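Local structure of iron uptake protein A2 (Synechocystis sp., 2VOZ) at residues G89-A94 against G98-V103; S146-L151 against A175-I180; L230-D235 against P308-L313. The protein binds ferric iron in the periplasm and probably delivers it to an ABC transporter for import into the cell. All coordinates share one frame; numbering follows the deposited sequence.

Contact 1 (G89-A94 against G98-V103)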
ATOM      1  N   GLY B  89       0.436 -24.221  16.708  1.00  8.00           N
ATOM      2  CA  GLY B  89       0.647 -25.392  15.800  1.00  8.96           C
ATOM      3  C   GLY B  89       1.766 -25.098  14.780  1.00 10.76           C
ATOM      4  O   GLY B  89       2.464 -26.017  14.304  1.00 11.55           O
ATOM      5  N   MET B  90       1.911 -23.834  14.397  1.00  9.71           N
ATOM      6  CA  MET B  90       3.000 -23.433  13.497  1.00  9.59           C
ATOM      7  C   MET B  90       4.320 -23.304  14.216  1.00  9.01           C
ATOM      8  O   MET B  90       5.349 -23.698  13.684  1.00  9.88           O
ATOM      9  CB  MET B  90       2.688 -22.159  12.677  1.00 10.06           C
ATOM     10  CG  MET B  90       1.485 -22.304  11.719  1.00 12.62           C
ATOM     11  SD  MET B  90       1.592 -23.792  10.602  1.00 17.55           S
ATOM     12  CE  MET B  90       3.127 -23.521   9.771  1.00 18.17           C
ATOM     13  N   LEU B  91       4.301 -22.759  15.430  1.00  8.56           N
ATOM     14  CA  LEU B  91       5.493 -22.783  16.259  1.00  7.53           C
ATOM     15  C   LEU B  91       5.977 -24.212  16.475  1.00  7.53           C
ATOM     16  O   LEU B  91       7.176 -24.488  16.428  1.00  7.49           O
ATOM     17  CB  LEU B  91       5.224 -22.089  17.589  1.00  7.78           C
ATOM     18  CG  LEU B  91       5.042 -20.580  17.342  1.00  7.15           C
ATOM     19  CD1 LEU B  91       4.329 -19.918  18.573  1.00 11.30           C
ATOM     20  CD2 LEU B  91       6.396 -19.907  17.003  1.00  8.39           C
ATOM     21  N   TRP B  92       5.031 -25.127  16.669  1.00  8.22           N
ATOM     22  CA  TRP B  92       5.396 -26.522  16.862  1.00  9.20           C
ATOM     23  C   TRP B  92       6.054 -27.090  15.582  1.00  8.89           C
ATOM     24  O   TRP B  92       7.027 -27.840  15.676  1.00 10.65           O
ATOM     25  CB  TRP B  92       4.149 -27.328  17.270  1.00  9.47           C
ATOM     26  CG  TRP B  92       4.350 -28.840  17.298  1.00 11.40           C
ATOM     27  CD1 TRP B  92       4.804 -29.568  18.354  1.00 12.24           C
ATOM     28  CD2 TRP B  92       4.073 -29.779  16.246  1.00 10.66           C
ATOM     29  NE1 TRP B  92       4.842 -30.899  18.039  1.00 14.02           N
ATOM     30  CE2 TRP B  92       4.400 -31.065  16.755  1.00 11.89           C
ATOM     31  CE3 TRP B  92       3.622 -29.664  14.921  1.00 11.71           C
ATOM     32  CZ2 TRP B  92       4.284 -32.222  16.002  1.00 13.42           C
ATOM     33  CZ3 TRP B  92       3.493 -30.828  14.164  1.00 12.87           C
ATOM     34  CH2 TRP B  92       3.812 -32.092  14.713  1.00 13.04           C
ATOM     35  N   ARG B  93       5.549 -26.774  14.400  1.00  9.80           N
ATOM     36  CA  ARG B  93       6.205 -27.269  13.179  1.00 10.40           C
ATOM     37  C   ARG B  93       7.636 -26.772  13.074  1.00 10.31           C
ATOM     38  O   ARG B  93       8.536 -27.524  12.658  1.00 11.28           O
ATOM     39  CB  ARG B  93       5.441 -26.907  11.927  1.00  9.74           C
ATOM     40  CG  ARG B  93       4.107 -27.594  11.873  1.00 10.24           C
ATOM     41  CD  ARG B  93       3.449 -27.366  10.498  1.00 11.69           C
ATOM     42  NE  ARG B  93       2.065 -27.837  10.554  1.00 16.10           N
ATOM     43  CZ  ARG B  93       1.133 -27.537   9.649  1.00 18.73           C
ATOM     44  NH1 ARG B  93      -0.093 -28.022   9.801  1.00 17.86           N
ATOM     45  NH2 ARG B  93       1.431 -26.778   8.588  1.00 17.83           N
ATOM     46  N   ALA B  94       7.862 -25.520  13.481  1.00  9.14           N
ATOM     47  CA  ALA B  94       9.219 -24.961  13.537  1.00 10.32           C
ATOM     48  C   ALA B  94      10.107 -25.716  14.551  1.00 11.91           C
ATOM     49  O   ALA B  94      11.250 -26.057  14.267  1.00 11.96           O
ATOM     50  CB  ALA B  94       9.163 -23.467  13.903  1.00 10.83           C
ATOM     51  N   GLY B  98      13.494 -28.420  14.391  1.00 14.73           N
ATOM     52  CA  GLY B  98      14.668 -28.132  15.215  1.00 14.77           C
ATOM     53  C   GLY B  98      15.193 -26.725  15.033  1.00 13.83           C
ATOM     54  O   GLY B  98      16.403 -26.484  15.147  1.00 15.27           O
ATOM     55  N   LEU B  99      14.279 -25.772  14.811  1.00 12.20           N
ATOM     56  CA  LEU B  99      14.702 -24.429  14.403  1.00 11.75           C
ATOM     57  C   LEU B  99      15.065 -23.504  15.558  1.00 10.73           C
ATOM     58  O   LEU B  99      15.778 -22.520  15.345  1.00 10.03           O
ATOM     59  CB  LEU B  99      13.625 -23.759  13.533  1.00 11.62           C
ATOM     60  CG  LEU B  99      13.425 -24.439  12.161  1.00 12.95           C
ATOM     61  CD1 LEU B  99      12.620 -23.535  11.256  1.00 14.37           C
ATOM     62  CD2 LEU B  99      14.761 -24.792  11.502  1.00 14.57           C
ATOM     63  N   PHE B 100      14.516 -23.782  16.744  1.00 10.59           N
ATOM     64  CA  PHE B 100      14.642 -22.886  17.904  1.00 10.55           C
ATOM     65  C   PHE B 100      15.723 -23.331  18.875  1.00 11.47           C
ATOM     66  O   PHE B 100      15.978 -24.532  19.052  1.00 12.51           O
ATOM     67  CB  PHE B 100      13.318 -22.796  18.686  1.00 11.01           C
ATOM     68  CG  PHE B 100      12.198 -22.108  17.930  1.00 10.47           C
ATOM     69  CD1 PHE B 100      10.982 -22.756  17.765  1.00  9.82           C
ATOM     70  CD2 PHE B 100      12.347 -20.806  17.453  1.00  9.34           C
ATOM     71  CE1 PHE B 100       9.906 -22.144  17.070  1.00 10.51           C
ATOM     72  CE2 PHE B 100      11.278 -20.172  16.718  1.00  8.72           C
ATOM     73  CZ  PHE B 100      10.063 -20.868  16.553  1.00  7.88           C
ATOM     74  N   GLN B 101      16.356 -22.339  19.495  1.00 12.20           N
ATOM     75  CA  GLN B 101      17.147 -22.598  20.701  1.00 12.83           C
ATOM     76  C   GLN B 101      16.392 -22.111  21.927  1.00 13.01           C
ATOM     77  O   GLN B 101      15.704 -21.090  21.879  1.00 11.55           O
ATOM     78  CB  GLN B 101      18.508 -21.918  20.650  1.00 12.96           C
ATOM     79  CG  GLN B 101      18.520 -20.405  20.457  1.00 12.11           C
ATOM     80  CD  GLN B 101      19.916 -19.831  20.480  1.00 14.87           C
ATOM     81  OE1 GLN B 101      20.638 -19.946  21.494  1.00 16.80           O
ATOM     82  NE2 GLN B 101      20.302 -19.183  19.390  1.00 12.10           N
ATOM     83  N   PRO B 102      16.597 -22.790  23.050  1.00 13.00           N
ATOM     84  CA  PRO B 102      15.969 -22.281  24.273  1.00 13.68           C
ATOM     85  C   PRO B 102      16.634 -21.012  24.775  1.00 14.42           C
ATOM     86  O   PRO B 102      17.854 -20.826  24.651  1.00 14.90           O
ATOM     87  CB  PRO B 102      16.143 -23.427  25.275  1.00 13.92           C
ATOM     88  CG  PRO B 102      17.395 -24.171  24.792  1.00 14.42           C
ATOM     89  CD  PRO B 102      17.381 -24.023  23.268  1.00 13.62           C
ATOM     90  N   VAL B 103      15.821 -20.097  25.256  1.00 13.76           N
ATOM     91  CA  VAL B 103      16.378 -18.921  25.915  1.00 16.18           C
ATOM     92  C   VAL B 103      15.814 -18.814  27.319  1.00 16.20           C
ATOM     93  O   VAL B 103      14.691 -19.276  27.594  1.00 15.57           O
ATOM     94  CB  VAL B 103      16.170 -17.621  25.114  1.00 16.57           C
ATOM     95  CG1 VAL B 103      16.852 -17.701  23.718  1.00 18.88           C
ATOM     96  CG2 VAL B 103      14.730 -17.311  24.992  1.00 19.61           C
TER

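Contact 2 (S146-L151 against A175-I180)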
ATOM      1  N   SER B 146     -23.105 -23.669  24.825  1.00 11.35           N
ATOM      2  CA  SER B 146     -22.290 -23.742  26.043  1.00 12.10           C
ATOM      3  C   SER B 146     -20.827 -23.999  25.704  1.00 11.80           C
ATOM      4  O   SER B 146     -19.978 -23.140  25.893  1.00 12.30           O
ATOM      5  CB  SER B 146     -22.794 -24.838  27.002  1.00 12.09           C
ATOM      6  OG  SER B 146     -22.904 -26.108  26.387  1.00 11.51           O
ATOM      7  N   THR B 147     -20.555 -25.184  25.183  1.00 11.19           N
ATOM      8  CA  THR B 147     -19.179 -25.658  25.000  1.00 10.78           C
ATOM      9  C   THR B 147     -18.954 -26.159  23.555  1.00  9.98           C
ATOM     10  O   THR B 147     -19.913 -26.459  22.848  1.00  9.54           O
ATOM     11  CB  THR B 147     -18.872 -26.859  25.930  1.00 11.58           C
ATOM     12  OG1 THR B 147     -19.736 -27.973  25.584  1.00 11.72           O
ATOM     13  CG2 THR B 147     -19.061 -26.456  27.425  1.00 12.85           C
ATOM     14  N   TYR B 148     -17.697 -26.274  23.134  1.00  9.53           N
ATOM     15  CA  TYR B 148     -17.414 -26.960  21.854  1.00  9.60           C
ATOM     16  C   TYR B 148     -17.997 -28.343  21.905  1.00  9.34           C
ATOM     17  O   TYR B 148     -18.530 -28.820  20.908  1.00 10.41           O
ATOM     18  CB  TYR B 148     -15.907 -27.107  21.572  1.00  9.53           C
ATOM     19  CG  TYR B 148     -15.163 -25.815  21.747  1.00  9.04           C
ATOM     20  CD1 TYR B 148     -15.204 -24.827  20.770  1.00  9.04           C
ATOM     21  CD2 TYR B 148     -14.430 -25.580  22.907  1.00  8.37           C
ATOM     22  CE1 TYR B 148     -14.515 -23.590  20.970  1.00  8.39           C
ATOM     23  CE2 TYR B 148     -13.743 -24.364  23.125  1.00  7.89           C
ATOM     24  CZ  TYR B 148     -13.794 -23.386  22.162  1.00  9.98           C
ATOM     25  OH  TYR B 148     -13.126 -22.203  22.402  1.00  9.79           O
ATOM     26  N   GLU B 149     -17.850 -28.971  23.068  1.00  9.99           N
ATOM     27  CA  GLU B 149     -18.204 -30.385  23.255  1.00  9.74           C
ATOM     28  C   GLU B 149     -19.705 -30.601  22.968  1.00 10.53           C
ATOM     29  O   GLU B 149     -20.099 -31.598  22.351  1.00 10.91           O
ATOM     30  CB  GLU B 149     -17.819 -30.812  24.673  1.00  9.33           C
ATOM     31  CG  GLU B 149     -16.263 -30.983  24.882  1.00 10.11           C
ATOM     32  CD  GLU B 149     -15.517 -29.686  25.229  1.00 13.45           C
ATOM     33  OE1 GLU B 149     -16.055 -28.578  25.022  1.00 12.39           O
ATOM     34  OE2 GLU B 149     -14.353 -29.759  25.673  1.00 13.89           O
ATOM     35  N   ALA B 150     -20.532 -29.628  23.344  1.00  9.73           N
ATOM     36  CA  ALA B 150     -21.998 -29.780  23.198  1.00  9.82           C
ATOM     37  C   ALA B 150     -22.464 -29.628  21.771  1.00 10.05           C
ATOM     38  O   ALA B 150     -23.593 -29.962  21.447  1.00 10.37           O
ATOM     39  CB  ALA B 150     -22.731 -28.741  24.079  1.00  9.78           C
ATOM     40  N   LEU B 151     -21.612 -29.091  20.909  1.00  9.90           N
ATOM     41  CA  LEU B 151     -21.983 -28.984  19.497  1.00 11.15           C
ATOM     42  C   LEU B 151     -22.072 -30.343  18.778  1.00 11.07           C
ATOM     43  O   LEU B 151     -22.502 -30.405  17.617  1.00 11.63           O
ATOM     44  CB  LEU B 151     -21.036 -28.056  18.746  1.00 11.34           C
ATOM     45  CG  LEU B 151     -21.061 -26.589  19.191  1.00 12.25           C
ATOM     46  CD1 LEU B 151     -20.072 -25.786  18.360  1.00 13.07           C
ATOM     47  CD2 LEU B 151     -22.441 -25.911  19.132  1.00 11.53           C
ATOM     48  N   ALA B 175      -6.592 -30.543  18.820  1.00  7.78           N
ATOM     49  CA  ALA B 175      -5.440 -30.952  19.629  1.00  8.14           C
ATOM     50  C   ALA B 175      -5.693 -30.643  21.088  1.00  8.68           C
ATOM     51  O   ALA B 175      -5.357 -31.429  21.966  1.00  8.28           O
ATOM     52  CB  ALA B 175      -4.223 -30.204  19.146  1.00  9.14           C
ATOM     53  N   SER B 176      -6.270 -29.472  21.353  1.00  8.40           N
ATOM     54  CA  SER B 176      -6.596 -29.121  22.744  1.00  8.56           C
ATOM     55  C   SER B 176      -7.623 -30.090  23.361  1.00  9.35           C
ATOM     56  O   SER B 176      -7.519 -30.420  24.547  1.00  9.62           O
ATOM     57  CB  SER B 176      -7.062 -27.675  22.855  1.00  9.64           C
ATOM     58  OG  SER B 176      -8.395 -27.498  22.438  1.00  9.38           O
ATOM     59  N   ARG B 177      -8.601 -30.541  22.572  1.00  7.72           N
ATOM     60  CA  ARG B 177      -9.589 -31.469  23.096  1.00  8.62           C
ATOM     61  C   ARG B 177      -8.915 -32.806  23.396  1.00  9.40           C
ATOM     62  O   ARG B 177      -9.247 -33.432  24.409  1.00 10.19           O
ATOM     63  CB  ARG B 177     -10.748 -31.673  22.123  1.00  9.72           C
ATOM     64  CG  ARG B 177     -11.572 -30.417  21.808  1.00  8.35           C
ATOM     65  CD  ARG B 177     -12.024 -29.675  23.088  1.00 10.68           C
ATOM     66  NE  ARG B 177     -11.099 -28.586  23.369  1.00 10.49           N
ATOM     67  CZ  ARG B 177     -11.311 -27.635  24.285  1.00 11.41           C
ATOM     68  NH1 ARG B 177     -10.422 -26.658  24.431  1.00 11.87           N
ATOM     69  NH2 ARG B 177     -12.401 -27.686  25.046  1.00 10.18           N
ATOM     70  N   ILE B 178      -7.997 -33.243  22.527  1.00  9.35           N
ATOM     71  CA  ILE B 178      -7.240 -34.503  22.807  1.00  8.95           C
ATOM     72  C   ILE B 178      -6.443 -34.379  24.131  1.00  9.36           C
ATOM     73  O   ILE B 178      -6.463 -35.281  25.000  1.00 10.22           O
ATOM     74  CB  ILE B 178      -6.305 -34.853  21.674  1.00  9.61           C
ATOM     75  CG1 ILE B 178      -7.095 -35.118  20.389  1.00  9.78           C
ATOM     76  CG2 ILE B 178      -5.461 -36.083  22.038  1.00 10.20           C
ATOM     77  CD1 ILE B 178      -6.200 -35.307  19.153  1.00 13.73           C
ATOM     78  N   ALA B 179      -5.750 -33.261  24.296  1.00  9.08           N
ATOM     79  CA  ALA B 179      -4.958 -33.004  25.500  1.00 11.23           C
ATOM     80  C   ALA B 179      -5.837 -33.121  26.758  1.00 12.19           C
ATOM     81  O   ALA B 179      -5.433 -33.692  27.781  1.00 14.45           O
ATOM     82  CB  ALA B 179      -4.298 -31.613  25.400  1.00 10.94           C
ATOM     83  N   ILE B 180      -7.065 -32.618  26.663  1.00 12.49           N
ATOM     84  CA  ILE B 180      -7.984 -32.500  27.785  1.00 12.98           C
ATOM     85  C   ILE B 180      -8.737 -33.810  28.025  1.00 13.84           C
ATOM     86  O   ILE B 180      -8.796 -34.262  29.155  1.00 14.66           O
ATOM     87  CB  ILE B 180      -9.030 -31.349  27.571  1.00 13.16           C
ATOM     88  CG1 ILE B 180      -8.356 -29.957  27.565  1.00 13.91           C
ATOM     89  CG2 ILE B 180     -10.153 -31.393  28.656  1.00 13.01           C
ATOM     90  CD1 ILE B 180      -9.274 -28.896  26.925  1.00 13.54           C
TER

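Contact 3 (L230-D235 against P308-L313)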
ATOM      1  N   LEU B 230     -15.219  -7.249  10.950  1.00  8.76           N
ATOM      2  CA  LEU B 230     -16.538  -6.964  10.370  1.00  8.96           C
ATOM      3  C   LEU B 230     -17.188  -5.768  11.090  1.00  8.31           C
ATOM      4  O   LEU B 230     -17.704  -4.876  10.422  1.00  8.92           O
ATOM      5  CB  LEU B 230     -17.451  -8.191  10.456  1.00  8.38           C
ATOM      6  CG  LEU B 230     -17.004  -9.343   9.544  1.00  9.25           C
ATOM      7  CD1 LEU B 230     -17.919 -10.573   9.799  1.00 11.48           C
ATOM      8  CD2 LEU B 230     -17.069  -8.924   8.077  1.00 11.77           C
ATOM      9  N   GLN B 231     -17.068  -5.711  12.428  1.00  8.20           N
ATOM     10  CA  GLN B 231     -17.646  -4.613  13.213  1.00  8.62           C
ATOM     11  C   GLN B 231     -17.026  -3.269  12.792  1.00  9.24           C
ATOM     12  O   GLN B 231     -17.705  -2.228  12.726  1.00 10.36           O
ATOM     13  CB  GLN B 231     -17.425  -4.861  14.702  1.00  8.25           C
ATOM     14  CG  GLN B 231     -18.300  -5.982  15.287  1.00  9.10           C
ATOM     15  CD  GLN B 231     -18.107  -6.067  16.771  1.00  8.16           C
ATOM     16  OE1 GLN B 231     -17.232  -6.801  17.252  1.00  8.85           O
ATOM     17  NE2 GLN B 231     -18.901  -5.289  17.521  1.00 10.81           N
ATOM     18  N   LYS B 232     -15.730  -3.296  12.503  1.00  9.81           N
ATOM     19  CA  LYS B 232     -15.005  -2.078  12.177  1.00 10.90           C
ATOM     20  C   LYS B 232     -15.183  -1.656  10.694  1.00 12.66           C
ATOM     21  O   LYS B 232     -14.873  -0.498  10.295  1.00 13.14           O
ATOM     22  CB  LYS B 232     -13.545  -2.279  12.518  1.00 10.52           C
ATOM     23  CG  LYS B 232     -13.289  -2.208  14.013  1.00 11.73           C
ATOM     24  CD  LYS B 232     -11.805  -2.397  14.263  1.00 12.88           C
ATOM     25  CE  LYS B 232     -11.482  -2.262  15.741  1.00 14.42           C
ATOM     26  NZ  LYS B 232     -10.013  -2.251  15.889  1.00 14.08           N
ATOM     27  N   SER B 233     -15.682  -2.578   9.887  1.00 12.81           N
ATOM     28  CA  SER B 233     -15.777  -2.322   8.440  1.00 14.60           C
ATOM     29  C   SER B 233     -16.743  -1.191   8.119  1.00 15.32           C
ATOM     30  O   SER B 233     -17.796  -1.092   8.725  1.00 16.44           O
ATOM     31  CB  SER B 233     -16.244  -3.590   7.721  1.00 13.66           C
ATOM     32  OG  SER B 233     -16.424  -3.332   6.334  1.00 13.30           O
ATOM     33  N   THR B 234     -16.395  -0.367   7.130  1.00 16.81           N
ATOM     34  CA  THR B 234     -17.298   0.654   6.617  1.00 17.50           C
ATOM     35  C   THR B 234     -18.282   0.122   5.577  1.00 17.19           C
ATOM     36  O   THR B 234     -19.170   0.865   5.089  1.00 16.86           O
ATOM     37  CB  THR B 234     -16.495   1.802   5.959  1.00 17.35           C
ATOM     38  OG1 THR B 234     -15.698   1.266   4.886  1.00 22.44           O
ATOM     39  CG2 THR B 234     -15.589   2.456   6.991  1.00 20.98           C
ATOM     40  N   ASP B 235     -18.133  -1.152   5.220  1.00 15.03           N
ATOM     41  CA  ASP B 235     -19.005  -1.733   4.192  1.00 14.28           C
ATOM     42  C   ASP B 235     -20.350  -2.132   4.810  1.00 13.43           C
ATOM     43  O   ASP B 235     -20.399  -2.964   5.728  1.00 12.58           O
ATOM     44  CB  ASP B 235     -18.328  -2.921   3.539  1.00 14.97           C
ATOM     45  CG  ASP B 235     -19.052  -3.389   2.280  1.00 15.88           C
ATOM     46  OD1 ASP B 235     -20.298  -3.382   2.271  1.00 15.47           O
ATOM     47  OD2 ASP B 235     -18.381  -3.823   1.319  1.00 17.54           O
ATOM     48  N   PRO B 308      -4.046  -2.380  27.759  1.00 12.23           N
ATOM     49  CA  PRO B 308      -5.379  -2.078  27.210  1.00 11.90           C
ATOM     50  C   PRO B 308      -5.682  -2.884  25.972  1.00 12.30           C
ATOM     51  O   PRO B 308      -4.808  -3.058  25.108  1.00 11.81           O
ATOM     52  CB  PRO B 308      -5.273  -0.616  26.835  1.00 12.05           C
ATOM     53  CG  PRO B 308      -4.325  -0.087  27.857  1.00 13.14           C
ATOM     54  CD  PRO B 308      -3.268  -1.147  27.961  1.00 13.11           C
ATOM     55  N   ILE B 309      -6.914  -3.374  25.926  1.00 11.16           N
ATOM     56  CA  ILE B 309      -7.439  -4.163  24.823  1.00 11.52           C
ATOM     57  C   ILE B 309      -8.276  -3.275  23.907  1.00 11.65           C
ATOM     58  O   ILE B 309      -8.955  -2.348  24.383  1.00 11.54           O
ATOM     59  CB  ILE B 309      -8.348  -5.295  25.387  1.00 12.38           C
ATOM     60  CG1 ILE B 309      -7.505  -6.209  26.282  1.00 11.81           C
ATOM     61  CG2 ILE B 309      -8.991  -6.083  24.233  1.00 12.23           C
ATOM     62  CD1 ILE B 309      -8.346  -7.091  27.233  1.00 12.74           C
ATOM     63  N   ASP B 310      -8.251  -3.576  22.602  1.00 10.61           N
ATOM     64  CA  ASP B 310      -8.981  -2.796  21.642  1.00 10.71           C
ATOM     65  C   ASP B 310     -10.427  -2.654  22.137  1.00 10.95           C
ATOM     66  O   ASP B 310     -11.022  -3.656  22.538  1.00 10.36           O
ATOM     67  CB  ASP B 310      -8.993  -3.500  20.287  1.00 11.11           C
ATOM     68  CG  ASP B 310      -9.828  -2.750  19.270  1.00 13.19           C
ATOM     69  OD1 ASP B 310     -11.066  -2.954  19.231  1.00 16.18           O
ATOM     70  OD2 ASP B 310      -9.228  -1.964  18.514  1.00 14.20           O
ATOM     71  N   PRO B 311     -10.969  -1.439  22.147  1.00 10.37           N
ATOM     72  CA  PRO B 311     -12.318  -1.233  22.734  1.00 10.79           C
ATOM     73  C   PRO B 311     -13.433  -2.087  22.116  1.00  9.63           C
ATOM     74  O   PRO B 311     -14.310  -2.564  22.847  1.00 11.21           O
ATOM     75  CB  PRO B 311     -12.588   0.259  22.518  1.00 11.42           C
ATOM     76  CG  PRO B 311     -11.298   0.880  22.181  1.00 12.91           C
ATOM     77  CD  PRO B 311     -10.350  -0.171  21.693  1.00 10.94           C
ATOM     78  N   VAL B 312     -13.422  -2.249  20.789  1.00  9.56           N
ATOM     79  CA  VAL B 312     -14.417  -3.083  20.104  1.00  9.95           C
ATOM     80  C   VAL B 312     -14.301  -4.543  20.585  1.00  9.35           C
ATOM     81  O   VAL B 312     -15.307  -5.197  20.896  1.00  8.96           O
ATOM     82  CB  VAL B 312     -14.270  -2.987  18.558  1.00  8.63           C
ATOM     83  CG1 VAL B 312     -15.340  -3.872  17.863  1.00 11.45           C
ATOM     84  CG2 VAL B 312     -14.479  -1.533  18.099  1.00 11.62           C
ATOM     85  N   LEU B 313     -13.077  -5.059  20.665  1.00  8.99           N
ATOM     86  CA  LEU B 313     -12.877  -6.420  21.166  1.00  9.02           C
ATOM     87  C   LEU B 313     -13.290  -6.494  22.645  1.00  9.65           C
ATOM     88  O   LEU B 313     -13.978  -7.425  23.044  1.00 10.04           O
ATOM     89  CB  LEU B 313     -11.409  -6.824  20.984  1.00  8.94           C
ATOM     90  CG  LEU B 313     -11.008  -8.176  21.559  1.00 10.06           C
ATOM     91  CD1 LEU B 313     -11.863  -9.303  20.877  1.00  9.00           C
ATOM     92  CD2 LEU B 313      -9.523  -8.380  21.300  1.00 11.65           C
TER
HETATM   93  O   HOH W   1     -18.054  -4.813  20.348  1.00 12.70           O

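Contact 1 (G89-A94 against G98-V103)
Phe100 lays one corner of its ring, CE1 and CZ, against the helix that ends just before it, and this is the tight part of the contact. Phe100 CE1 comes within 3.5 Å of Ala94 CB, approached obliquely, while Phe100 CZ meets Leu91 CD2 at 3.8 Å, the leucine branch and the ring crossing at nearly a right angle. With CG beside the backbone N (chi1 -67°), the ring is carried back against the helix, where the carbonyl oxygen Leu91 O lies at its edge, in plane, 3.7 Å from Phe100 CE1. An alanine in place of Phe100 would probably leave a gap beside Leu91 CD2 and Ala94 CB and take away the ring that Trp123 meets. The chain reversal itself is a Schellman motif: Gly98 takes up positive phi (71°), and Leu99 N then donates to Ala94 O at 3.1 Å, with an N-H...O angle of 154° and the donor tilted from the carbonyl plane. Leu99 CB and CG crowd Ala94 O, each 3.4 Å from it, so an apolar chain covers the bond that closes the helix. Away from this buried corner the contact slackens: Gly98 is partly exposed, and Trp92 and Arg93 lie on the more accessible side of the helix, directed away from the loop. Arg93 there forms a salt bridge with Glu65. Around the contact, strand 82-86 receives Leu91, Ala94 and Phe100, helix 64-74 packs on Met90 and Leu99, and helix 333-342 covers Trp92.

Contact 2 (S146-L151 against A175-I180)
A 3-10 segment that begins at Glu149 faces helix 168-181 with the backbones well apart, Glu149 CA and Arg177 CA being 8.7 Å from each other, so side chains alone span the distance. Glu149, its chain bent at chi2 (85°), sends OE2 to Arg177 NH2 in a salt bridge of 2.9 Å. The nitrogen arrives on the syn side, 26° out of the carboxylate plane, whereas the oxygen lies close to the guanidinium plane. Tyr148 CD2 rests over one face of that guanidinium, 3.6 Å from Arg177 NH2 and offset toward its rim; Ile180 CD1 covers the opposite face over its centre. From the far edge Arg177 NE and NH1 both donate to Ser176 OG, at 3.1 and 3.0 Å, so the turn of the group about its chain is fixed. Glu149 OE2 also bonds His181, its OE1 bonds Asn251, and Tyr148 OH bonds the backbone O of Arg131 and backbone N of His260. Thr147 OG1 accepts from Ala150 N, an ST motif that starts the 3-10 turn. A buried arginine and a partly exposed glutamate thus join an interstrand loop to the helix of the periplasmic binding protein fold that also carries the iron ligand Tyr169.

Contact 3 (L230-D235 against P308-L313)
An extended Lys232, its torsions beyond CB all near 180°, reaches straight out to Asp310, whose carboxylate swings to meet it because CG lies opposite the backbone N (chi1 176°). Lys232 NZ and Asp310 OD2 form a salt bridge at 2.8 Å, the two chains arriving from opposite directions and the ammonium standing above the carboxylate plane, 41° out of it. Asp310 is also the N-cap of helix 311-314: with its anti lone pair Asp310 OD1 accepts from Leu313 N at 3.2 Å, and Val312 N adds a weak bond. One aspartate thus starts helix 311-314 and ties it to helix 224-232, and the lysine charge would be expected to steady a carboxylate that has Glu296 close by. Val312 fills the angle between the two longer chains. Val312 CG1 lies against one face of the Gln231 amide, 3.5 Å from Gln231 OE1 and 3.7 Å from Gln231 CD, as the two side chains slide past each other in opposite senses; Val312 CG2 touches Lys232 CE at 3.9 Å. A water completes the span, accepting from Gln231 NE2 at 3.0 Å and donating to Val312 O at 2.8 Å, so amide and helix backbone are joined through the water and not by a direct hydrogen bond. Gln231 OE1 is taken by His316, and Lys232 NZ has further partners in Asn299 and in Asp52 of the third subunit, which makes this corner part of an interface with another subunit of the assembly. Helix 224-232, which carries the iron ligands Tyr225 and Tyr226 in its first turn, offers Ile228 to Val312 and Leu313; helix 236-244 packs on Leu230 and Gln231, and strand 301-302 on Ile309 and Leu313.

Along the chain the three contacts follow in series, none nested in or crossing another. Contact 1 closes the shortest loop, turning the chain out of helix 88-96 toward helix 106-111. Contact 2 comes after the long strand 124-136 and spans 24 residues, tying the loop before strand 160-161 to helix 168-181. Contact 3 makes the widest closure, 73 residues, bringing the end of helix 224-232 to the short helix 311-314 near the C-terminal part of the chain. Contacts 1 and 3 lie on opposite sides of the chain's centre, about 32 Å between centres, while the nearest atoms of contacts 1 and 2 are about 8 Å apart without touching.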